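Long-range contacts in SxtG (Microseira wollei, PDB 6U1R), which probably transfers an amidino group to an amine acceptor as a glycine amidinotransferase relative acting in the saxitoxin biosynthetic pathway: residues A[29-40]-A[371-382]; A[135-143]-A[214-222]. All blocks are in the same frame, centred on the assembly; numbering follows the deposited sequence.

Contact 1 of 2, residues A[29-40]-A[371-382]; sequences NSYNEWDALEEV and LDVRRRGTLQSY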
loop_
_atom_site.group_PDB
_atom_site.type_symbol
_atom_site.label_atom_id
_atom_site.label_comp_id
_atom_site.label_asym_id
_atom_site.label_seq_id
_atom_site.Cartn_x
_atom_site.Cartn_y
_atom_site.Cartn_z
ATOM N N ASN A 29 -0.188 10.723 -16.911
ATOM C CA ASN A 29 1.092 10.938 -17.595
ATOM C C ASN A 29 1.664 12.255 -17.056
ATOM O O ASN A 29 1.268 13.321 -17.524
ATOM C CB ASN A 29 0.905 11.000 -19.106
ATOM C CG ASN A 29 2.210 11.045 -19.847
ATOM O OD1 ASN A 29 2.738 10.012 -20.235
ATOM N ND2 ASN A 29 2.765 12.257 -20.024
ATOM N N SER A 30 2.568 12.175 -16.075
ATOM C CA SER A 30 3.203 13.389 -15.547
ATOM C C SER A 30 4.589 13.046 -15.024
ATOM O O SER A 30 4.715 12.209 -14.133
ATOM C CB SER A 30 2.385 14.053 -14.436
ATOM O OG SER A 30 3.036 15.277 -14.071
ATOM N N TYR A 31 5.611 13.708 -15.564
ATOM C CA TYR A 31 7.002 13.406 -15.266
ATOM C C TYR A 31 7.736 14.526 -14.539
ATOM O O TYR A 31 8.876 14.312 -14.120
ATOM C CB TYR A 31 7.747 13.081 -16.567
ATOM C CG TYR A 31 7.333 11.778 -17.201
ATOM C CD1 TYR A 31 7.824 10.572 -16.727
ATOM C CD2 TYR A 31 6.459 11.752 -18.291
ATOM C CE1 TYR A 31 7.474 9.368 -17.330
ATOM C CE2 TYR A 31 6.093 10.550 -18.882
ATOM C CZ TYR A 31 6.608 9.373 -18.398
ATOM O OH TYR A 31 6.270 8.177 -18.977
ATOM N N ASN A 32 7.124 15.694 -14.370
ATOM C CA ASN A 32 7.796 16.849 -13.783
ATOM C C ASN A 32 6.727 17.871 -13.412
ATOM O O ASN A 32 5.534 17.638 -13.609
ATOM C CB ASN A 32 8.823 17.408 -14.771
ATOM C CG ASN A 32 8.200 17.681 -16.099
ATOM O OD1 ASN A 32 7.276 18.488 -16.188
ATOM N ND2 ASN A 32 8.634 16.956 -17.140
ATOM N N GLU A 33 7.155 19.022 -12.901
ATOM C CA GLU A 33 6.216 20.012 -12.369
ATOM C C GLU A 33 5.735 21.030 -13.408
ATOM O O GLU A 33 4.925 21.892 -13.060
ATOM C CB GLU A 33 6.851 20.769 -11.188
ATOM C CG GLU A 33 7.450 19.869 -10.082
ATOM C CD GLU A 33 6.414 19.095 -9.253
ATOM O OE1 GLU A 33 5.223 19.477 -9.251
ATOM O OE2 GLU A 33 6.807 18.079 -8.620
ATOM N N TRP A 34 6.185 20.950 -14.666
ATOM C CA TRP A 34 6.034 22.076 -15.590
ATOM C C TRP A 34 5.495 21.732 -16.975
ATOM O O TRP A 34 5.120 22.667 -17.693
ATOM C CB TRP A 34 7.377 22.793 -15.792
ATOM C CG TRP A 34 8.442 21.879 -16.307
ATOM C CD1 TRP A 34 8.599 21.445 -17.600
ATOM C CD2 TRP A 34 9.495 21.266 -15.547
ATOM N NE1 TRP A 34 9.677 20.604 -17.686
ATOM C CE2 TRP A 34 10.251 20.480 -16.446
ATOM C CE3 TRP A 34 9.882 21.315 -14.201
ATOM C CZ2 TRP A 34 11.358 19.745 -16.038
ATOM C CZ3 TRP A 34 10.978 20.572 -13.799
ATOM C CH2 TRP A 34 11.715 19.820 -14.715
ATOM N N ASP A 35 5.513 20.475 -17.414
ATOM C CA ASP A 35 4.998 20.184 -18.749
ATOM C C ASP A 35 3.530 20.617 -18.841
ATOM O O ASP A 35 2.804 20.688 -17.838
ATOM C CB ASP A 35 5.143 18.690 -19.094
ATOM C CG ASP A 35 6.550 18.284 -19.522
ATOM O OD1 ASP A 35 7.375 19.136 -19.938
ATOM O OD2 ASP A 35 6.828 17.063 -19.476
ATOM N N ALA A 36 3.097 20.915 -20.066
ATOM C CA ALA A 36 1.785 21.513 -20.309
ATOM C C ALA A 36 0.656 20.744 -19.623
ATOM O O ALA A 36 0.410 19.573 -19.928
ATOM C CB ALA A 36 1.538 21.586 -21.823
ATOM N N LEU A 37 -0.050 21.419 -18.715
ATOM C CA LEU A 37 -0.995 20.759 -17.814
ATOM C C LEU A 37 -2.312 20.492 -18.534
ATOM O O LEU A 37 -2.944 21.425 -19.043
ATOM C CB LEU A 37 -1.221 21.621 -16.576
ATOM C CG LEU A 37 -2.096 21.048 -15.450
ATOM C CD1 LEU A 37 -1.544 19.728 -14.960
ATOM C CD2 LEU A 37 -2.208 22.055 -14.309
ATOM N N GLU A 38 -2.717 19.223 -18.589
ATOM C CA GLU A 38 -3.950 18.825 -19.273
ATOM C C GLU A 38 -5.065 18.437 -18.316
ATOM O O GLU A 38 -6.231 18.733 -18.577
ATOM C CB GLU A 38 -3.680 17.653 -20.231
ATOM C CG GLU A 38 -2.824 18.050 -21.444
ATOM C CD GLU A 38 -2.702 16.969 -22.514
ATOM O OE1 GLU A 38 -3.125 15.814 -22.294
ATOM O OE2 GLU A 38 -2.183 17.295 -23.605
ATOM N N GLU A 39 -4.734 17.780 -17.207
ATOM C CA GLU A 39 -5.758 17.333 -16.276
ATOM C C GLU A 39 -5.168 17.358 -14.875
ATOM O O GLU A 39 -4.017 16.955 -14.673
ATOM C CB GLU A 39 -6.280 15.931 -16.630
ATOM C CG GLU A 39 -7.354 15.429 -15.652
ATOM C CD GLU A 39 -8.196 14.265 -16.192
ATOM O OE1 GLU A 39 -8.295 14.115 -17.432
ATOM O OE2 GLU A 39 -8.771 13.513 -15.374
ATOM N N VAL A 40 -5.966 17.853 -13.926
ATOM C CA VAL A 40 -5.540 18.025 -12.542
ATOM C C VAL A 40 -6.688 17.638 -11.609
ATOM O O VAL A 40 -7.856 17.931 -11.892
ATOM C CB VAL A 40 -5.073 19.490 -12.313
ATOM C CG1 VAL A 40 -6.264 20.478 -12.387
ATOM C CG2 VAL A 40 -4.307 19.634 -11.013
ATOM N N LEU A 371 -3.227 17.689 -7.730
ATOM C CA LEU A 371 -2.415 16.570 -8.186
ATOM C C LEU A 371 -2.455 16.597 -9.709
ATOM O O LEU A 371 -3.510 16.357 -10.307
ATOM C CB LEU A 371 -2.926 15.228 -7.640
ATOM C CG LEU A 371 -1.983 14.042 -7.881
ATOM C CD1 LEU A 371 -0.725 14.161 -7.002
ATOM C CD2 LEU A 371 -2.651 12.702 -7.641
ATOM N N ASP A 372 -1.315 16.894 -10.333
ATOM C CA ASP A 372 -1.225 17.020 -11.796
ATOM C C ASP A 372 -1.107 15.648 -12.451
ATOM O O ASP A 372 -0.016 15.199 -12.817
ATOM C CB ASP A 372 -0.037 17.896 -12.182
ATOM C CG ASP A 372 1.270 17.404 -11.597
ATOM O OD1 ASP A 372 1.284 17.103 -10.390
ATOM O OD2 ASP A 372 2.282 17.319 -12.330
ATOM N N VAL A 373 -2.254 15.012 -12.710
ATOM C CA VAL A 373 -2.231 13.647 -13.223
ATOM C C VAL A 373 -1.824 13.577 -14.696
ATOM O O VAL A 373 -1.301 12.548 -15.134
ATOM C CB VAL A 373 -3.593 12.955 -12.977
ATOM C CG1 VAL A 373 -3.846 12.839 -11.483
ATOM C CG2 VAL A 373 -4.718 13.699 -13.612
ATOM N N ARG A 374 -2.041 14.622 -15.491
ATOM C CA ARG A 374 -1.636 14.566 -16.899
ATOM C C ARG A 374 -1.004 15.880 -17.331
ATOM O O ARG A 374 -1.672 16.919 -17.372
ATOM C CB ARG A 374 -2.794 14.220 -17.833
ATOM C CG ARG A 374 -2.288 13.962 -19.250
ATOM C CD ARG A 374 -3.295 13.221 -20.128
ATOM N NE ARG A 374 -4.476 14.033 -20.381
ATOM C CZ ARG A 374 -5.629 13.933 -19.724
ATOM N NH1 ARG A 374 -5.793 13.063 -18.741
ATOM N NH2 ARG A 374 -6.629 14.729 -20.050
ATOM N N ARG A 375 0.289 15.806 -17.630
ATOM C CA ARG A 375 1.047 16.857 -18.296
ATOM C C ARG A 375 1.641 16.259 -19.567
ATOM O O ARG A 375 2.317 15.230 -19.515
ATOM C CB ARG A 375 2.185 17.395 -17.425
ATOM C CG ARG A 375 1.770 18.163 -16.173
ATOM C CD ARG A 375 3.003 18.593 -15.392
ATOM N NE ARG A 375 2.611 19.305 -14.190
ATOM C CZ ARG A 375 2.260 20.580 -14.154
ATOM N NH1 ARG A 375 2.271 21.322 -15.262
ATOM N NH2 ARG A 375 1.885 21.127 -12.998
ATOM N N ARG A 376 1.423 16.918 -20.694
ATOM C CA ARG A 376 1.915 16.413 -21.973
ATOM C C ARG A 376 3.443 16.358 -21.980
ATOM O O ARG A 376 4.107 17.395 -21.874
ATOM C CB ARG A 376 1.396 17.330 -23.082
ATOM C CG ARG A 376 1.508 16.776 -24.481
ATOM C CD ARG A 376 0.580 17.547 -25.435
ATOM N NE ARG A 376 0.901 18.976 -25.499
ATOM C CZ ARG A 376 0.178 19.968 -24.964
ATOM N NH1 ARG A 376 -0.948 19.734 -24.282
ATOM N NH2 ARG A 376 0.595 21.221 -25.107
ATOM N N GLY A 377 4.010 15.168 -22.114
ATOM C CA GLY A 377 5.453 15.049 -22.151
ATOM C C GLY A 377 5.932 13.628 -21.938
ATOM O O GLY A 377 5.148 12.683 -21.832
ATOM N N THR A 378 7.258 13.508 -21.886
ATOM C CA THR A 378 7.985 12.245 -21.805
ATOM C C THR A 378 9.029 12.330 -20.694
ATOM O O THR A 378 9.264 13.395 -20.119
ATOM C CB THR A 378 8.670 11.928 -23.139
ATOM O OG1 THR A 378 9.408 13.087 -23.540
ATOM C CG2 THR A 378 7.650 11.580 -24.227
ATOM N N LEU A 379 9.666 11.195 -20.394
ATOM C CA LEU A 379 10.714 11.124 -19.375
ATOM C C LEU A 379 12.052 11.575 -19.953
ATOM O O LEU A 379 12.545 10.978 -20.918
ATOM C CB LEU A 379 10.845 9.700 -18.841
ATOM C CG LEU A 379 11.907 9.476 -17.762
ATOM C CD1 LEU A 379 11.629 10.358 -16.527
ATOM C CD2 LEU A 379 11.943 8.002 -17.371
ATOM N N GLN A 380 12.652 12.599 -19.339
ATOM C CA GLN A 380 13.954 13.101 -19.738
ATOM C C GLN A 380 14.822 13.352 -18.510
ATOM O O GLN A 380 14.343 13.385 -17.367
ATOM C CB GLN A 380 13.791 14.373 -20.550
ATOM C CG GLN A 380 12.930 14.141 -21.811
ATOM C CD GLN A 380 12.083 15.307 -22.119
ATOM O OE1 GLN A 380 10.904 15.356 -21.777
ATOM N NE2 GLN A 380 12.684 16.300 -22.722
ATOM N N SER A 381 16.119 13.524 -18.757
ATOM C CA SER A 381 17.052 14.050 -17.770
ATOM C C SER A 381 17.419 15.482 -18.143
ATOM O O SER A 381 17.669 15.785 -19.319
ATOM C CB SER A 381 18.314 13.199 -17.679
ATOM O OG SER A 381 18.007 11.890 -17.238
ATOM N N TYR A 382 17.469 16.358 -17.139
ATOM C CA TYR A 382 17.575 17.795 -17.362
ATOM C C TYR A 382 18.861 18.424 -16.843
ATOM O O TYR A 382 19.031 19.643 -16.982
ATOM C CB TYR A 382 16.392 18.521 -16.700
ATOM C CG TYR A 382 15.061 18.171 -17.294
ATOM C CD1 TYR A 382 14.340 17.068 -16.830
ATOM C CD2 TYR A 382 14.521 18.916 -18.326
ATOM C CE1 TYR A 382 13.129 16.719 -17.390
ATOM C CE2 TYR A 382 13.297 18.563 -18.904
ATOM C CZ TYR A 382 12.606 17.453 -18.421
ATOM O OH TYR A 382 11.389 17.064 -18.972
HETATM O O HOH W 1 5.088 15.182 -18.159
HETATM O O HOH W 2 10.578 14.538 -18.046
HETATM O O HOH W 3 2.727 20.304 -10.250
HETATM O O HOH W 4 10.085 18.929 -20.126
HETATM O O HOH W 5 8.514 16.034 -21.373
HETATM O O HOH W 6 -6.452 16.139 -22.606
#
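A classic beta bulge, Glu-38 and Glu-39 opposite Arg-374, marks the antiparallel pairing of the first strand, 37-40, with the last, 371-375. It brings the two ends of the chain together, consistent with closure of the alpha/beta propeller ring of this family. Arg-374 O accepts from Glu-38 N (2.8 Å) and from Glu-39 N (3.2 Å). Both acids then reach the arginine. Bent at chi3 (66°), Arg-374 points NE in its own plane at the anti lone pair of Glu-38 OE1, 2.9 Å away. Its NH1 and NH2 share Glu-39 OE1, with guanidinium and carboxylate planes 82° apart. Glu-38 OE2 meets Arg-376 NH1 at 2.8 Å, so one carboxylate bridges two arginines. Glu-39 OE2 is held by Arg-108 and Tyr-170.

On the face with Leu-37, the extended chain of Arg-375 runs into the loop 30-35. NH1 donates to Asp-35 O, which lies in the guanidinium plane, at 2.7 Å. Glu-33 O sits over the centre of one guanidinium face and Leu-37 CD1 over the other. Asp-372 OD2 accepts from Arg-375 NE (2.7 Å) and from Ser-30 OG (2.8 Å), which approach from opposite faces of the carboxylate. Asn-29 ND2 bonds to both Arg-375 O and Gly-377 O, each near the amide plane.

Beyond strand 371-375, Leu-379 CB lies over the face of Tyr-31. Trp-34 presents CZ2 to the face of Tyr-382 in a T-shaped stack, planes at 87°, with CZ2 3.5 Å from Tyr-382 CZ.

The side chain of Arg-375 is thus fixed in rotation: its edge is bonded to a carboxylate and a carbonyl, and both faces are covered. Asp-372 also pairs with Arg-136 and Arg-221, and three arginines probably keep it ionised.

Contact 2 of 2, residues A[135-143]-A[214-222]; sequences PRDVFLVIG and FDAADFVRC
Arg-136 has Arg-221 NH2 at the edge of its guanidinium, in plane, with NH1 and that NH2 3.7 Å apart. The two flat groups are turned 39° from each other. They gather round one acid: Asp-372 forms salt bridges through OD1 with Arg-136 NH1 and through OD2 with Arg-221 NH2. Water 7 also joins them, accepting from Arg-136 NH1 and Arg-221 NE. The Phe-214 ring is touched at CE1 by Leu-140 CD1 (3.9 Å). The Phe-219 ring has Ala-216 O in plane at its edge.

This is buried packing near the middle of the alpha/beta propeller expected for the amidinotransferase family. Strands 139-142 and 219-222 are each the outermost strand of a separate three-stranded sheet. Their axes run almost parallel, 10° apart and 9.0 Å at the closest. Side chains, not a strand-to-strand ladder, fill the gap. Leu-140 CG rests on Ala-216 CB at 3.6 Å. Ile-142 CD1 lies against the methylene CD of Arg-221. The Arg-221 chain, bent at chi3 (-54°), brings NH1 to Val-141 O in a weak bond, 3.0 Å long.

The backbones of the two segments come closest where the short, weakly bonded helix 135-138 meets the 3-10 segment 216-218. Ala-216 N donates to Asp-137 O at 3.0 Å, from above the carbonyl plane. Asp-137 OD1 touches Ala-217 CB, and its OD2 pairs with Arg-156. The backbone bond fixes the residue after Asp-215, a predicted active-site residue whose OD2 is hydrogen-bonded to His-264 NE2. Arg-136 NE bonds to His-367 O, beside the predicted nucleophile Cys-368. The methyl carbon CB of Ala-216 packs 3.2 Å from Phe-139 O.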
loop_
_atom_site.group_PDB
_atom_site.type_symbol
_atom_site.label_atom_id
_atom_site.label_comp_id
_atom_site.label_asym_id
_atom_site.label_seq_id
_atom_site.Cartn_x
_atom_site.Cartn_y
_atom_site.Cartn_z
ATOM N N PRO A 135 -4.467 17.070 -2.138
ATOM C CA PRO A 135 -4.121 15.857 -2.903
ATOM C C PRO A 135 -2.618 15.613 -3.027
ATOM O O PRO A 135 -2.176 14.449 -3.100
ATOM C CB PRO A 135 -4.740 16.112 -4.291
ATOM C CG PRO A 135 -5.573 17.311 -4.175
ATOM C CD PRO A 135 -5.236 18.044 -2.925
ATOM N N ARG A 136 -1.822 16.687 -3.072
ATOM C CA ARG A 136 -0.378 16.573 -3.259
ATOM C C ARG A 136 0.292 15.792 -2.125
ATOM O O ARG A 136 1.368 15.218 -2.319
ATOM C CB ARG A 136 0.232 17.982 -3.361
ATOM C CG ARG A 136 1.719 18.060 -3.699
ATOM C CD ARG A 136 2.017 17.848 -5.172
ATOM N NE ARG A 136 1.265 18.762 -6.040
ATOM C CZ ARG A 136 1.370 18.777 -7.367
ATOM N NH1 ARG A 136 2.243 17.979 -7.975
ATOM N NH2 ARG A 136 0.630 19.603 -8.088
ATOM N N ASP A 137 -0.299 15.791 -0.925
ATOM C CA ASP A 137 0.334 15.112 0.209
ATOM C C ASP A 137 0.226 13.593 0.124
ATOM O O ASP A 137 1.059 12.877 0.694
ATOM C CB ASP A 137 -0.315 15.548 1.531
ATOM C CG ASP A 137 -0.188 17.027 1.811
ATOM O OD1 ASP A 137 0.524 17.739 1.053
ATOM O OD2 ASP A 137 -0.813 17.484 2.814
ATOM N N VAL A 138 -0.795 13.087 -0.559
ATOM C CA VAL A 138 -1.293 11.731 -0.355
ATOM C C VAL A 138 -0.774 10.793 -1.434
ATOM O O VAL A 138 -0.639 9.586 -1.206
ATOM C CB VAL A 138 -2.837 11.749 -0.332
ATOM C CG1 VAL A 138 -3.417 10.332 -0.180
ATOM C CG2 VAL A 138 -3.318 12.667 0.796
ATOM N N PHE A 139 -0.486 11.342 -2.622
ATOM C CA PHE A 139 -0.135 10.561 -3.804
ATOM C C PHE A 139 1.034 11.200 -4.537
ATOM O O PHE A 139 1.105 12.423 -4.637
ATOM C CB PHE A 139 -1.269 10.478 -4.838
ATOM C CG PHE A 139 -2.613 10.092 -4.279
ATOM C CD1 PHE A 139 -2.926 8.766 -4.079
ATOM C CD2 PHE A 139 -3.556 11.055 -3.974
ATOM C CE1 PHE A 139 -4.172 8.391 -3.593
ATOM C CE2 PHE A 139 -4.810 10.686 -3.466
ATOM C CZ PHE A 139 -5.104 9.354 -3.276
ATOM N N LEU A 140 1.889 10.367 -5.105
ATOM C CA LEU A 140 2.883 10.765 -6.086
ATOM C C LEU A 140 2.433 10.305 -7.460
ATOM O O LEU A 140 1.950 9.174 -7.610
ATOM C CB LEU A 140 4.235 10.125 -5.813
ATOM C CG LEU A 140 5.103 10.584 -4.675
ATOM C CD1 LEU A 140 6.206 9.503 -4.486
ATOM C CD2 LEU A 140 5.693 11.936 -5.025
ATOM N N VAL A 141 2.601 11.161 -8.461
ATOM C CA VAL A 141 2.408 10.770 -9.854
ATOM C C VAL A 141 3.783 10.671 -10.487
ATOM O O VAL A 141 4.491 11.683 -10.602
ATOM C CB VAL A 141 1.526 11.760 -10.631
ATOM C CG1 VAL A 141 1.298 11.220 -12.045
ATOM C CG2 VAL A 141 0.219 11.973 -9.939
ATOM N N ILE A 142 4.159 9.462 -10.907
ATOM C CA ILE A 142 5.458 9.192 -11.521
ATOM C C ILE A 142 5.171 8.597 -12.897
ATOM O O ILE A 142 4.922 7.391 -13.025
ATOM C CB ILE A 142 6.330 8.240 -10.692
ATOM C CG1 ILE A 142 6.505 8.732 -9.248
ATOM C CG2 ILE A 142 7.712 8.072 -11.363
ATOM C CD1 ILE A 142 7.150 10.111 -9.121
ATOM N N GLY A 143 5.191 9.428 -13.931
ATOM C CA GLY A 143 4.913 8.913 -15.264
ATOM C C GLY A 143 3.461 8.476 -15.374
ATOM O O GLY A 143 2.558 9.296 -15.206
ATOM N N PHE A 214 6.461 8.307 4.380
ATOM C CA PHE A 214 6.697 9.574 3.699
ATOM C C PHE A 214 5.371 10.165 3.242
ATOM O O PHE A 214 4.386 9.447 3.026
ATOM C CB PHE A 214 7.667 9.428 2.503
ATOM C CG PHE A 214 7.134 8.629 1.331
ATOM C CD1 PHE A 214 6.337 9.238 0.364
ATOM C CD2 PHE A 214 7.458 7.287 1.172
ATOM C CE1 PHE A 214 5.870 8.522 -0.714
ATOM C CE2 PHE A 214 6.993 6.560 0.076
ATOM C CZ PHE A 214 6.204 7.174 -0.864
ATOM N N ASP A 215 5.364 11.494 3.132
ATOM C CA ASP A 215 4.320 12.234 2.439
ATOM C C ASP A 215 4.815 12.557 1.034
ATOM O O ASP A 215 5.982 12.930 0.841
ATOM C CB ASP A 215 3.993 13.551 3.150
ATOM C CG ASP A 215 3.105 13.377 4.376
ATOM O OD1 ASP A 215 3.004 12.253 4.903
ATOM O OD2 ASP A 215 2.516 14.387 4.813
ATOM N N ALA A 216 3.918 12.467 0.056
ATOM C CA ALA A 216 4.344 12.691 -1.318
ATOM C C ALA A 216 4.835 14.118 -1.518
ATOM O O ALA A 216 5.714 14.369 -2.352
ATOM C CB ALA A 216 3.188 12.370 -2.268
ATOM N N ALA A 217 4.300 15.060 -0.755
ATOM C CA ALA A 217 4.665 16.458 -0.947
ATOM C C ALA A 217 6.013 16.818 -0.334
ATOM O O ALA A 217 6.425 17.985 -0.435
ATOM C CB ALA A 217 3.575 17.358 -0.374
ATOM N N ASP A 218 6.728 15.861 0.270
ATOM C CA ASP A 218 8.140 16.074 0.591
ATOM C C ASP A 218 9.062 15.838 -0.615
ATOM O O ASP A 218 10.298 15.861 -0.446
ATOM C CB ASP A 218 8.576 15.174 1.758
ATOM C CG ASP A 218 8.322 15.813 3.117
ATOM O OD1 ASP A 218 8.576 17.034 3.249
ATOM O OD2 ASP A 218 7.855 15.095 4.034
ATOM N N PHE A 219 8.490 15.654 -1.814
ATOM C CA PHE A 219 9.242 15.428 -3.047
ATOM C C PHE A 219 8.738 16.333 -4.168
ATOM O O PHE A 219 7.542 16.641 -4.244
ATOM C CB PHE A 219 9.147 13.965 -3.493
ATOM C CG PHE A 219 9.629 12.996 -2.457
ATOM C CD1 PHE A 219 8.768 12.529 -1.476
ATOM C CD2 PHE A 219 10.943 12.574 -2.443
ATOM C CE1 PHE A 219 9.203 11.660 -0.517
ATOM C CE2 PHE A 219 11.382 11.681 -1.480
ATOM C CZ PHE A 219 10.517 11.232 -0.511
ATOM N N VAL A 220 9.667 16.779 -5.026
ATOM C CA VAL A 220 9.329 17.478 -6.264
ATOM C C VAL A 220 10.055 16.791 -7.414
ATOM O O VAL A 220 11.122 16.197 -7.230
ATOM C CB VAL A 220 9.673 18.985 -6.215
ATOM C CG1 VAL A 220 8.647 19.717 -5.390
ATOM C CG2 VAL A 220 11.080 19.208 -5.658
ATOM N N ARG A 221 9.458 16.859 -8.613
ATOM C CA ARG A 221 9.810 15.974 -9.730
ATOM C C ARG A 221 10.454 16.726 -10.891
ATOM O O ARG A 221 9.857 17.669 -11.427
ATOM C CB ARG A 221 8.555 15.254 -10.223
ATOM C CG ARG A 221 7.963 14.250 -9.184
ATOM C CD ARG A 221 6.530 13.828 -9.479
ATOM N NE ARG A 221 5.729 15.034 -9.616
ATOM C CZ ARG A 221 4.952 15.332 -10.646
ATOM N NH1 ARG A 221 4.735 14.461 -11.638
ATOM N NH2 ARG A 221 4.371 16.523 -10.670
ATOM N N CYS A 222 11.636 16.251 -11.322
ATOM C CA CYS A 222 12.374 16.801 -12.474
ATOM C C CYS A 222 12.771 15.688 -13.452
ATOM O O CYS A 222 13.948 15.486 -13.750
ATOM C CB CYS A 222 13.640 17.537 -12.048
ATOM S SG CYS A 222 13.324 18.968 -11.009
HETATM O O HOH W 7 4.982 16.975 -7.178
#

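Near the N terminus the chain lays down 29-40, half of contact 1. It then runs to 135-143, and 70 residues later 214-222 returns to that segment and closes the loop of contact 2. Contact 1 closes last, when 371-382 comes back to 29-40 after 330 residues. Contact 2 is therefore wholly enclosed by contact 1, and the two loops do not cross. Contact 1 ties the terminal strands into one sheet. Contact 2 joins the edges of two other sheets. Their centres are about 13 Å apart, yet they touch: Tyr-31 CE1 packs on Gly-143 CA at 3.3 Å, and Asp-372 is the charge partner they share.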